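Side-chain contacts in RNA-binding protein RO60 (Deinococcus radiodurans, PDB 2NVO), which binds several small RNAs that accumulate during recovery from ultraviolet irradiation and contributes to the resistance of the bacterium to that radiation: residues T272-L275 with N280-R283; A306-G311 with E348-L353; H314-L319 with V516-A521; Q327-G330 with G335-L338; G93-K98 with M526-R531. All coordinates share one frame; numbering follows the deposited sequence.

Contact 1: T272-L275 with N280-R283; sequences TWLL and NLGR
Leu-281 reaches back along its own helix, 271-283, to meet Leu-274 and Trp-273, both about two helical turns earlier. The CA atoms of Leu-274 and Leu-281 are 9.2 Å apart, less than the roughly 10.5 Å expected for seven residues of a straight alpha helix, which is consistent with a bend between the two ends. Followed outward, Leu-281 starts from a CB that points toward the earlier turns but does not reach them. Its CG stands opposite the carbonyl carbon (chi1 -70°), and this rotation carries the branch point on toward 272-275 without yet touching it. Only at CD1 is contact made: this methyl lies 3.9 Å from Leu-274 CD1 and, more loosely, 4.5 Å from Trp-273 CZ3, the indole being approached obliquely. The other methyl, CD2, makes no contact with the two residues. Leu-274 CB points away, but its CG lies anti to the backbone N (chi1 -174°) and CD1 comes back to the meeting point, where the two leucines cross at about a right angle. All three side chains are buried, and the contact is purely apolar. Nearby, Asn-277 ND2 donates to Trp-273 O, and its side-chain OD1 accepts from Asn-280 ND2. This intrahelical packing belongs to the helical horseshoe of the TROVE domain: Tyr-262 of helix 259-266 touches both Trp-273 and Leu-281, whereas Leu-274 leans on Arg-301 and Leu-302 of helix 292-302.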
# COMPACT_ATOMS: atom_id res chain seq x y z
N THR A 272 -2.01 -11.19 8.12
CA THR A 272 -2.46 -10.39 6.99
C THR A 272 -3.34 -11.22 6.06
O THR A 272 -4.45 -10.81 5.71
CB THR A 272 -1.27 -9.81 6.22
OG1 THR A 272 -0.37 -9.19 7.14
CG2 THR A 272 -1.75 -8.78 5.20
N TRP A 273 -2.84 -12.39 5.68
CA TRP A 273 -3.59 -13.34 4.86
C TRP A 273 -4.93 -13.64 5.50
O TRP A 273 -5.98 -13.60 4.85
CB TRP A 273 -2.81 -14.65 4.69
CG TRP A 273 -3.50 -15.64 3.77
CD1 TRP A 273 -3.30 -15.78 2.42
CD2 TRP A 273 -4.50 -16.61 4.13
NE1 TRP A 273 -4.11 -16.77 1.92
CE2 TRP A 273 -4.85 -17.30 2.94
CE3 TRP A 273 -5.12 -16.97 5.33
CZ2 TRP A 273 -5.81 -18.31 2.93
CZ3 TRP A 273 -6.07 -17.98 5.31
CH2 TRP A 273 -6.40 -18.64 4.12
N LEU A 274 -4.88 -13.95 6.79
CA LEU A 274 -6.07 -14.32 7.54
C LEU A 274 -7.11 -13.20 7.50
O LEU A 274 -8.31 -13.45 7.33
CB LEU A 274 -5.70 -14.65 8.99
CG LEU A 274 -6.88 -15.17 9.80
CD1 LEU A 274 -7.51 -16.34 9.07
CD2 LEU A 274 -6.49 -15.55 11.22
N LEU A 275 -6.64 -11.96 7.66
CA LEU A 275 -7.54 -10.81 7.66
C LEU A 275 -8.32 -10.69 6.35
O LEU A 275 -9.54 -10.49 6.36
CB LEU A 275 -6.78 -9.53 7.96
CG LEU A 275 -6.40 -9.42 9.44
CD1 LEU A 275 -5.40 -8.29 9.67
CD2 LEU A 275 -7.65 -9.22 10.25
N ASN A 280 -13.68 -15.81 2.52
CA ASN A 280 -13.33 -17.04 1.82
C ASN A 280 -13.45 -18.30 2.69
O ASN A 280 -13.59 -19.40 2.17
CB ASN A 280 -11.92 -16.93 1.25
CG ASN A 280 -11.86 -16.14 -0.05
OD1 ASN A 280 -12.88 -15.96 -0.72
ND2 ASN A 280 -10.68 -15.67 -0.42
N LEU A 281 -13.38 -18.12 4.01
CA LEU A 281 -13.44 -19.23 4.96
C LEU A 281 -14.87 -19.49 5.40
O LEU A 281 -15.25 -20.63 5.67
CB LEU A 281 -12.57 -18.90 6.19
CG LEU A 281 -11.07 -18.90 5.88
CD1 LEU A 281 -10.26 -18.10 6.90
CD2 LEU A 281 -10.57 -20.33 5.81
N GLY A 282 -15.66 -18.43 5.45
CA GLY A 282 -17.07 -18.58 5.76
C GLY A 282 -17.74 -19.27 4.60
O GLY A 282 -18.70 -20.03 4.78
N ARG A 283 -17.23 -18.99 3.40
CA ARG A 283 -17.83 -19.46 2.15
C ARG A 283 -17.56 -20.94 1.96
O ARG A 283 -18.50 -21.73 1.86
CB ARG A 283 -17.27 -18.68 0.96
CG ARG A 283 -18.02 -18.92 -0.34
CD ARG A 283 -17.39 -18.18 -1.52
NE ARG A 283 -16.19 -18.84 -2.03
CZ ARG A 283 -14.98 -18.27 -2.03
NH1 ARG A 283 -14.83 -17.05 -1.55
NH2 ARG A 283 -13.93 -18.93 -2.52

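Contact 2: A306-G311 with E348-L353; sequences AALKRG and EEAFTL
Leu-308 of helix 305-310 inserts its two methyls toward helix 341-354, where Leu-353 and Ala-350 receive them. The close part is at CD1 of Leu-308, which sits 3.6 Å from Leu-353 CB and 3.9 Å from Leu-353 CD1, so that one methyl is pressed along the base and one branch of the partner. The two leucine side chains cross at about a right angle. Leu-308 CD2 is less firmly seated, at 4.3 Å from Ala-350 CB. The small alanine side chain is consistent with the close approach of the backbones: the CA atoms of Leu-308 and Ala-350 are 7.7 Å apart. Apolar packing between helices of this kind is characteristic of helical-repeat folds such as the TROVE horseshoe. Ala-318 of helix 315-326 also touches Ala-350, and Leu-271 and Ile-313 touch Leu-308, so that both partners of the looser pair are in contact with further apolar residues. Toward solvent the contact opens quickly. Leu-353 is only partly buried, and beyond it the charged chains keep apart: Glu-349 makes no contact with 306-311 and touches Thr-303, while the end of Lys-309 leads away from 348-353 and its chain rests on Asn-357.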
# COMPACT_ATOMS: atom_id res chain seq x y z
N ALA A 306 1.37 -10.12 19.74
CA ALA A 306 2.66 -10.35 19.11
C ALA A 306 2.52 -10.52 17.59
O ALA A 306 3.39 -10.12 16.83
CB ALA A 306 3.35 -11.56 19.73
N ALA A 307 1.42 -11.12 17.16
CA ALA A 307 1.22 -11.34 15.74
C ALA A 307 0.74 -10.04 15.07
O ALA A 307 1.09 -9.76 13.93
CB ALA A 307 0.23 -12.47 15.51
N LEU A 308 -0.05 -9.25 15.81
CA LEU A 308 -0.46 -7.93 15.35
C LEU A 308 0.76 -7.03 15.13
O LEU A 308 0.89 -6.36 14.10
CB LEU A 308 -1.43 -7.31 16.36
CG LEU A 308 -2.85 -7.90 16.37
CD1 LEU A 308 -3.63 -7.47 17.60
CD2 LEU A 308 -3.62 -7.55 15.08
N LYS A 309 1.67 -7.01 16.11
CA LYS A 309 2.86 -6.17 16.04
C LYS A 309 3.79 -6.57 14.91
O LYS A 309 4.21 -5.74 14.11
CB LYS A 309 3.62 -6.17 17.37
CG LYS A 309 4.94 -5.41 17.33
CD LYS A 309 5.67 -5.50 18.67
CE LYS A 309 6.85 -4.54 18.74
NZ LYS A 309 7.86 -4.79 17.67
N ARG A 310 4.11 -7.86 14.84
CA ARG A 310 5.05 -8.35 13.83
C ARG A 310 4.50 -8.23 12.42
O ARG A 310 5.25 -8.02 11.46
CB ARG A 310 5.45 -9.80 14.14
CG ARG A 310 6.17 -10.51 13.00
CD ARG A 310 6.72 -11.84 13.47
NE ARG A 310 5.90 -12.40 14.54
CZ ARG A 310 4.97 -13.33 14.37
NH1 ARG A 310 4.73 -13.81 13.15
NH2 ARG A 310 4.27 -13.77 15.41
N GLY A 311 3.18 -8.36 12.29
CA GLY A 311 2.52 -8.20 11.01
C GLY A 311 2.24 -6.74 10.70
O GLY A 311 1.75 -6.41 9.62
N GLU A 348 -13.04 -6.11 16.23
CA GLU A 348 -13.16 -4.85 16.94
C GLU A 348 -12.06 -4.72 17.97
O GLU A 348 -11.56 -3.63 18.21
CB GLU A 348 -14.55 -4.69 17.58
CG GLU A 348 -15.62 -4.30 16.58
CD GLU A 348 -17.03 -4.49 17.09
OE1 GLU A 348 -17.33 -4.05 18.22
OE2 GLU A 348 -17.86 -5.08 16.36
N GLU A 349 -11.67 -5.85 18.56
CA GLU A 349 -10.57 -5.85 19.51
C GLU A 349 -9.22 -5.65 18.82
O GLU A 349 -8.37 -4.94 19.33
CB GLU A 349 -10.55 -7.15 20.34
CG GLU A 349 -9.48 -7.14 21.43
CD GLU A 349 -9.43 -8.42 22.26
OE1 GLU A 349 -10.44 -9.15 22.30
OE2 GLU A 349 -8.38 -8.69 22.88
N ALA A 350 -9.03 -6.30 17.67
CA ALA A 350 -7.82 -6.13 16.88
C ALA A 350 -7.63 -4.65 16.50
O ALA A 350 -6.51 -4.14 16.53
CB ALA A 350 -7.86 -7.01 15.63
N PHE A 351 -8.72 -3.98 16.14
CA PHE A 351 -8.68 -2.56 15.83
C PHE A 351 -8.05 -1.76 16.97
O PHE A 351 -7.10 -1.00 16.76
CB PHE A 351 -10.11 -2.08 15.57
CG PHE A 351 -10.24 -0.60 15.36
CD1 PHE A 351 -9.95 -0.02 14.14
CD2 PHE A 351 -10.72 0.22 16.38
CE1 PHE A 351 -10.11 1.36 13.93
CE2 PHE A 351 -10.89 1.60 16.18
CZ PHE A 351 -10.57 2.16 14.94
N THR A 352 -8.55 -1.95 18.18
CA THR A 352 -8.04 -1.25 19.36
C THR A 352 -6.58 -1.61 19.64
O THR A 352 -5.76 -0.73 19.91
CB THR A 352 -8.93 -1.51 20.57
OG1 THR A 352 -10.26 -1.08 20.26
CG2 THR A 352 -8.42 -0.74 21.80
N LEU A 353 -6.26 -2.90 19.55
CA LEU A 353 -4.90 -3.37 19.83
C LEU A 353 -3.88 -2.86 18.83
O LEU A 353 -2.71 -2.67 19.16
CB LEU A 353 -4.86 -4.91 19.87
CG LEU A 353 -5.68 -5.57 20.98
CD1 LEU A 353 -5.77 -7.09 20.78
CD2 LEU A 353 -5.08 -5.23 22.33

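Contact 3: H314-L319 with V516-A521; sequences HPLDAL and VGFDAA
Asp-317 OD2 accepts from His-314 N at 2.9 Å, in a nearly straight bond (168°) that meets the carboxylate from above its plane, while the other oxygen, OD1, rests 4.3 Å from Ala-520 CB across the contact. The same carboxylate thus fixes the start of helix 315-326 and borders the loop that follows strand 512-517. His-314 replies through its ring: ND1 accepts from Leu-316 N at 3.1 Å, with the donor tilted 17° from the imidazole plane, so that His-314 and Asp-317 form a capping box. Acceptance at ND1 would favour a neutral ring protonated at NE2. The first turn of the helix also presents Leu-316, which, with CG turned to the side of its backbone N (chi1 -71°), brings CD1 to 3.7 Å from Phe-518 CE2. The methyl arrives at the ring's edge, close to its plane, and Pro-523 of helix 522-530 touches both residues. Here the TROVE horseshoe meets the VWFA-like domain that closes it into a ring. The capping bonds of His-314 and Asp-317, and the weak one from Ala-521 N to Asp-519 OD1, stay within their own segments; between these two segments the touching is by van der Waals contact, with no hydrogen bond.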
# COMPACT_ATOMS: atom_id res chain seq x y z
N HIS A 314 -2.39 -2.27 10.80
CA HIS A 314 -2.84 -0.92 11.08
C HIS A 314 -4.29 -1.06 11.54
O HIS A 314 -4.97 -1.97 11.13
CB HIS A 314 -2.75 -0.09 9.81
CG HIS A 314 -2.98 1.37 10.03
ND1 HIS A 314 -4.24 1.93 10.06
CD2 HIS A 314 -2.11 2.39 10.22
CE1 HIS A 314 -4.14 3.23 10.24
NE2 HIS A 314 -2.86 3.54 10.36
N PRO A 315 -4.74 -0.16 12.42
CA PRO A 315 -6.14 -0.27 12.86
C PRO A 315 -7.14 -0.31 11.68
O PRO A 315 -8.09 -1.06 11.74
CB PRO A 315 -6.33 0.97 13.74
CG PRO A 315 -4.94 1.30 14.22
CD PRO A 315 -4.03 0.95 13.08
N LEU A 316 -6.90 0.49 10.64
CA LEU A 316 -7.75 0.46 9.44
C LEU A 316 -7.73 -0.88 8.70
O LEU A 316 -8.69 -1.24 8.02
CB LEU A 316 -7.35 1.59 8.48
CG LEU A 316 -7.73 2.97 8.98
CD1 LEU A 316 -7.24 4.03 7.99
CD2 LEU A 316 -9.25 3.04 9.15
N ASP A 317 -6.63 -1.62 8.82
CA ASP A 317 -6.56 -2.98 8.29
C ASP A 317 -7.59 -3.85 9.00
O ASP A 317 -8.27 -4.64 8.37
CB ASP A 317 -5.18 -3.58 8.51
CG ASP A 317 -4.12 -2.97 7.63
OD1 ASP A 317 -4.48 -2.45 6.55
OD2 ASP A 317 -2.91 -3.02 8.01
N ALA A 318 -7.69 -3.69 10.32
CA ALA A 318 -8.65 -4.48 11.07
C ALA A 318 -10.06 -4.00 10.78
O ALA A 318 -10.98 -4.80 10.67
CB ALA A 318 -8.34 -4.42 12.58
N LEU A 319 -10.24 -2.68 10.66
CA LEU A 319 -11.57 -2.15 10.38
C LEU A 319 -12.03 -2.67 9.01
O LEU A 319 -13.15 -3.13 8.88
CB LEU A 319 -11.61 -0.61 10.43
CG LEU A 319 -13.00 0.02 10.23
CD1 LEU A 319 -14.08 -0.64 11.10
CD2 LEU A 319 -12.95 1.55 10.48
N VAL A 516 -6.01 12.06 -2.61
CA VAL A 516 -7.22 11.89 -3.40
C VAL A 516 -7.66 10.43 -3.27
O VAL A 516 -6.98 9.53 -3.74
CB VAL A 516 -6.95 12.22 -4.88
CG1 VAL A 516 -8.25 12.13 -5.70
CG2 VAL A 516 -6.35 13.61 -5.00
N GLY A 517 -8.78 10.22 -2.61
CA GLY A 517 -9.21 8.88 -2.25
C GLY A 517 -8.50 8.42 -0.99
O GLY A 517 -7.94 9.23 -0.23
N PHE A 518 -8.56 7.13 -0.74
CA PHE A 518 -7.87 6.56 0.40
C PHE A 518 -7.57 5.12 0.09
O PHE A 518 -8.22 4.50 -0.74
CB PHE A 518 -8.71 6.65 1.68
CG PHE A 518 -7.92 6.99 2.91
CD1 PHE A 518 -7.22 8.18 2.99
CD2 PHE A 518 -7.88 6.14 4.01
CE1 PHE A 518 -6.49 8.52 4.13
CE2 PHE A 518 -7.16 6.48 5.17
CZ PHE A 518 -6.46 7.67 5.22
N ASP A 519 -6.56 4.59 0.77
CA ASP A 519 -6.22 3.18 0.73
C ASP A 519 -5.28 2.89 1.88
O ASP A 519 -4.99 3.77 2.70
CB ASP A 519 -5.62 2.77 -0.63
CG ASP A 519 -4.32 3.50 -0.97
OD1 ASP A 519 -3.66 4.04 -0.06
OD2 ASP A 519 -3.95 3.54 -2.17
N ALA A 520 -4.82 1.65 1.94
CA ALA A 520 -3.99 1.18 3.03
C ALA A 520 -2.66 1.92 3.15
O ALA A 520 -2.11 2.02 4.23
CB ALA A 520 -3.77 -0.33 2.90
N ALA A 521 -2.15 2.44 2.04
CA ALA A 521 -0.87 3.15 2.06
C ALA A 521 -0.98 4.62 2.50
O ALA A 521 0.02 5.26 2.82
CB ALA A 521 -0.21 3.07 0.69

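Contact 4: Q327-G330 with G335-L338; sequences QGQG and GTWL
Gln-329 and Thr-336 pair as a single beta bridge in antiparallel register, their CA atoms 4.4 Å apart, and this gives the loop between helices 315-326 and 341-354 a hairpin-like base. Beside the pair, Trp-337 N donates to Gly-328 O at 2.9 Å (158°), the donor standing well above the carbonyl plane. Gly-328, the first residue to leave the helix, does so with positive phi, and its CA and C lie over one face of the indole. The Trp-337 ring accordingly covers the chain: Gly-328 CA makes a CH-pi contact 3.4 Å from the centroid of the five-membered ring, nearly along its normal, and Gly-328 C lies over the middle of the same face. Trp-337 has its CG tucked between the backbone N and the carbonyl carbon (chi1 60°), which folds the ring back over the opposing segment. Thr-336 packs its CB against Gly-328 O, while Gln-329 CG lies 3.9 Å from Gly-335 O. Trp-337 NE1 is hydrogen-bonded to Tyr-325 O, and the indole also meets the Tyr-325 ring with the two planes almost parallel. Further out, the six-membered ring reaches Gln-329, with Trp-337 CH2 3.4 Å from Gln-329 C.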
# COMPACT_ATOMS: atom_id res chain seq x y z
N GLN A 327 -20.12 -8.45 5.75
CA GLN A 327 -21.05 -8.37 4.63
C GLN A 327 -21.63 -9.74 4.30
O GLN A 327 -22.80 -9.85 3.90
CB GLN A 327 -20.35 -7.80 3.39
CG GLN A 327 -20.21 -6.31 3.41
CD GLN A 327 -21.55 -5.62 3.38
OE1 GLN A 327 -22.47 -6.09 2.71
NE2 GLN A 327 -21.68 -4.52 4.11
N GLY A 328 -20.81 -10.77 4.46
CA GLY A 328 -21.25 -12.13 4.20
C GLY A 328 -21.43 -12.38 2.72
O GLY A 328 -22.05 -13.35 2.30
N GLN A 329 -20.86 -11.49 1.92
CA GLN A 329 -20.97 -11.54 0.47
C GLN A 329 -19.83 -10.72 -0.10
O GLN A 329 -19.57 -9.62 0.38
CB GLN A 329 -22.31 -10.95 0.01
CG GLN A 329 -22.59 -11.10 -1.48
CD GLN A 329 -23.68 -10.17 -1.97
OE1 GLN A 329 -23.95 -9.14 -1.35
NE2 GLN A 329 -24.32 -10.53 -3.08
N GLY A 330 -19.16 -11.25 -1.12
CA GLY A 330 -18.02 -10.57 -1.69
C GLY A 330 -18.31 -9.72 -2.92
O GLY A 330 -19.46 -9.38 -3.23
N GLY A 335 -19.07 -15.83 -3.73
CA GLY A 335 -20.30 -16.40 -3.21
C GLY A 335 -20.74 -15.66 -1.97
O GLY A 335 -20.57 -14.44 -1.86
N THR A 336 -21.32 -16.40 -1.04
CA THR A 336 -21.72 -15.83 0.22
C THR A 336 -21.17 -16.67 1.37
O THR A 336 -20.59 -17.74 1.14
CB THR A 336 -23.25 -15.74 0.34
OG1 THR A 336 -23.81 -17.05 0.50
CG2 THR A 336 -23.85 -15.09 -0.90
N TRP A 337 -21.33 -16.17 2.59
CA TRP A 337 -20.93 -16.89 3.79
C TRP A 337 -21.74 -16.35 4.95
O TRP A 337 -22.44 -15.36 4.80
CB TRP A 337 -19.43 -16.75 4.05
CG TRP A 337 -18.95 -15.33 4.24
CD1 TRP A 337 -18.86 -14.65 5.42
CD2 TRP A 337 -18.48 -14.43 3.22
NE1 TRP A 337 -18.36 -13.38 5.20
CE2 TRP A 337 -18.13 -13.23 3.86
CE3 TRP A 337 -18.33 -14.54 1.84
CZ2 TRP A 337 -17.64 -12.13 3.15
CZ3 TRP A 337 -17.84 -13.45 1.14
CH2 TRP A 337 -17.50 -12.26 1.80
N LEU A 338 -21.65 -17.02 6.09
CA LEU A 338 -22.36 -16.58 7.29
C LEU A 338 -21.37 -16.06 8.33
O LEU A 338 -20.73 -16.85 9.04
CB LEU A 338 -23.19 -17.71 7.87
CG LEU A 338 -23.95 -17.35 9.14
CD1 LEU A 338 -24.79 -16.10 8.91
CD2 LEU A 338 -24.83 -18.51 9.60

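Contact 5: G93-K98 with M526-R531; sequences GQRAPK and MTAFAR
Arg-95 faces Ala-528 with their CA atoms 7.4 Å apart, where the loop leaving helix 80-93 passes the last turns of helix 522-530. Gln-94, the first residue beyond helix 80-93, has positive phi, and the next residue, Arg-95, points its CB at the second helix. The arginine does not run straight across. Bent at chi2 (105°) and chi3 (65°), it lays its aliphatic part along the helix surface: CG of Arg-95 rests 4.0 Å from Ala-528 CB, and its CD comes within 4.2 Å of Arg-531 NH2, approaching that guanidinium obliquely. The two guanidinium planes are turned 59° apart and do not stack; Arg-95 NE stands 4.7 Å from Arg-531 NH2. Between them Glu-533 has a part, its OE2 forming a salt bridge with Arg-531 NH2 and a long, weak ion pair with Arg-95 NE, which may partly offset the like charges. Thr-527 CG2 lies over one face of the Arg-531 guanidinium, 3.6 Å above its plane and displaced toward the rim. Because a crystal neighbour also touches Arg-531, its exact pose may owe something to the lattice. The buried side of the helix is quite different: Met-526 and Phe-529 pack on strands 491-496 and 512-517 of the central sheet, as outer helices do in the alpha/beta fold of VWFA domains. On its outward side this helix meets the N-terminal part of the TROVE horseshoe, a thin, partly exposed junction that belongs to the closure of the ring-shaped monomer.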
# COMPACT_ATOMS: atom_id res chain seq x y z
N GLY A 93 14.84 3.22 2.16
CA GLY A 93 14.04 3.86 3.19
C GLY A 93 12.63 3.29 3.27
O GLY A 93 11.94 3.44 4.28
N GLN A 94 12.21 2.66 2.18
CA GLN A 94 10.95 1.92 2.13
C GLN A 94 9.70 2.75 2.43
O GLN A 94 8.74 2.22 2.98
CB GLN A 94 11.00 0.72 3.06
CG GLN A 94 12.28 -0.07 2.95
CD GLN A 94 12.20 -1.43 3.60
OE1 GLN A 94 11.11 -1.91 3.92
NE2 GLN A 94 13.35 -2.06 3.80
N ARG A 95 9.71 4.03 2.08
CA ARG A 95 8.54 4.88 2.30
C ARG A 95 7.60 4.95 1.08
O ARG A 95 6.48 5.45 1.19
CB ARG A 95 8.93 6.29 2.74
CG ARG A 95 8.71 6.55 4.22
CD ARG A 95 10.01 6.56 5.02
NE ARG A 95 10.87 7.68 4.62
CZ ARG A 95 12.01 8.00 5.23
NH1 ARG A 95 12.41 7.30 6.28
NH2 ARG A 95 12.74 9.03 4.80
N ALA A 96 8.06 4.45 -0.06
CA ALA A 96 7.23 4.48 -1.26
C ALA A 96 6.17 3.38 -1.21
O ALA A 96 6.51 2.20 -1.07
CB ALA A 96 8.09 4.33 -2.51
N PRO A 97 4.89 3.76 -1.30
CA PRO A 97 3.80 2.78 -1.37
C PRO A 97 4.03 1.80 -2.51
O PRO A 97 3.72 0.61 -2.39
CB PRO A 97 2.57 3.64 -1.66
CG PRO A 97 2.92 4.97 -1.16
CD PRO A 97 4.39 5.14 -1.27
N LYS A 98 4.56 2.30 -3.62
CA LYS A 98 4.77 1.49 -4.81
C LYS A 98 6.20 1.57 -5.31
O LYS A 98 6.83 2.62 -5.27
CB LYS A 98 3.81 1.92 -5.92
CG LYS A 98 2.39 1.46 -5.72
CD LYS A 98 1.48 2.10 -6.75
CE LYS A 98 0.40 1.13 -7.21
NZ LYS A 98 -0.70 1.81 -7.95
N MET A 526 0.92 9.95 4.80
CA MET A 526 0.57 11.20 5.47
C MET A 526 1.53 11.44 6.61
O MET A 526 1.96 12.56 6.85
CB MET A 526 -0.87 11.17 5.98
CG MET A 526 -1.91 11.31 4.85
SD MET A 526 -3.58 10.84 5.34
CE MET A 526 -3.93 12.09 6.51
N THR A 527 1.85 10.37 7.33
CA THR A 527 2.78 10.46 8.44
C THR A 527 4.17 10.84 7.93
O THR A 527 4.83 11.69 8.50
CB THR A 527 2.85 9.12 9.20
OG1 THR A 527 1.57 8.84 9.77
CG2 THR A 527 3.91 9.19 10.30
N ALA A 528 4.60 10.19 6.85
CA ALA A 528 5.92 10.49 6.29
C ALA A 528 5.98 11.95 5.86
O ALA A 528 6.98 12.64 6.09
CB ALA A 528 6.23 9.58 5.12
N PHE A 529 4.91 12.42 5.24
CA PHE A 529 4.82 13.82 4.82
C PHE A 529 4.91 14.77 6.02
O PHE A 529 5.63 15.77 5.98
CB PHE A 529 3.53 14.05 4.04
CG PHE A 529 3.24 15.50 3.76
CD1 PHE A 529 2.32 16.19 4.53
CD2 PHE A 529 3.89 16.17 2.74
CE1 PHE A 529 2.04 17.52 4.28
CE2 PHE A 529 3.62 17.51 2.49
CZ PHE A 529 2.70 18.19 3.27
N ALA A 530 4.16 14.46 7.08
CA ALA A 530 4.12 15.35 8.24
C ALA A 530 5.49 15.43 8.91
O ALA A 530 5.84 16.47 9.48
CB ALA A 530 3.08 14.87 9.25
N ARG A 531 6.24 14.34 8.84
CA ARG A 531 7.59 14.29 9.41
C ARG A 531 8.60 15.01 8.53
O ARG A 531 9.77 15.08 8.88
CB ARG A 531 8.04 12.84 9.60
CG ARG A 531 7.31 12.07 10.68
CD ARG A 531 7.84 10.63 10.83
NE ARG A 531 7.90 9.93 9.55
CZ ARG A 531 7.68 8.63 9.38
NH1 ARG A 531 7.37 7.88 10.43
NH2 ARG A 531 7.76 8.08 8.17

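Overall arrangement
Contacts 1, 2 and 4 lie within the TROVE range, whereas contacts 3 and 5 join it to the VWFA-like domain from two parts of the horseshoe, one near residues 314-319 and one near 93-98. Contacts 1 and 2 are buried and purely apolar. Contact 4 is at the surface and relies on backbone pairing and an indole face; it abuts contact 1 through Gly-282 and Arg-283. Contacts 2 and 3 share a seam, Phe-351 packing on Pro-315 and Leu-319. Strand 512-517 leads into helix 522-530, and contacts 3 and 5 touch, Phe-518 against Met-526 and Ala-521 against Pro-97. These interdomain contacts are only partly buried, with charged groups at their margins.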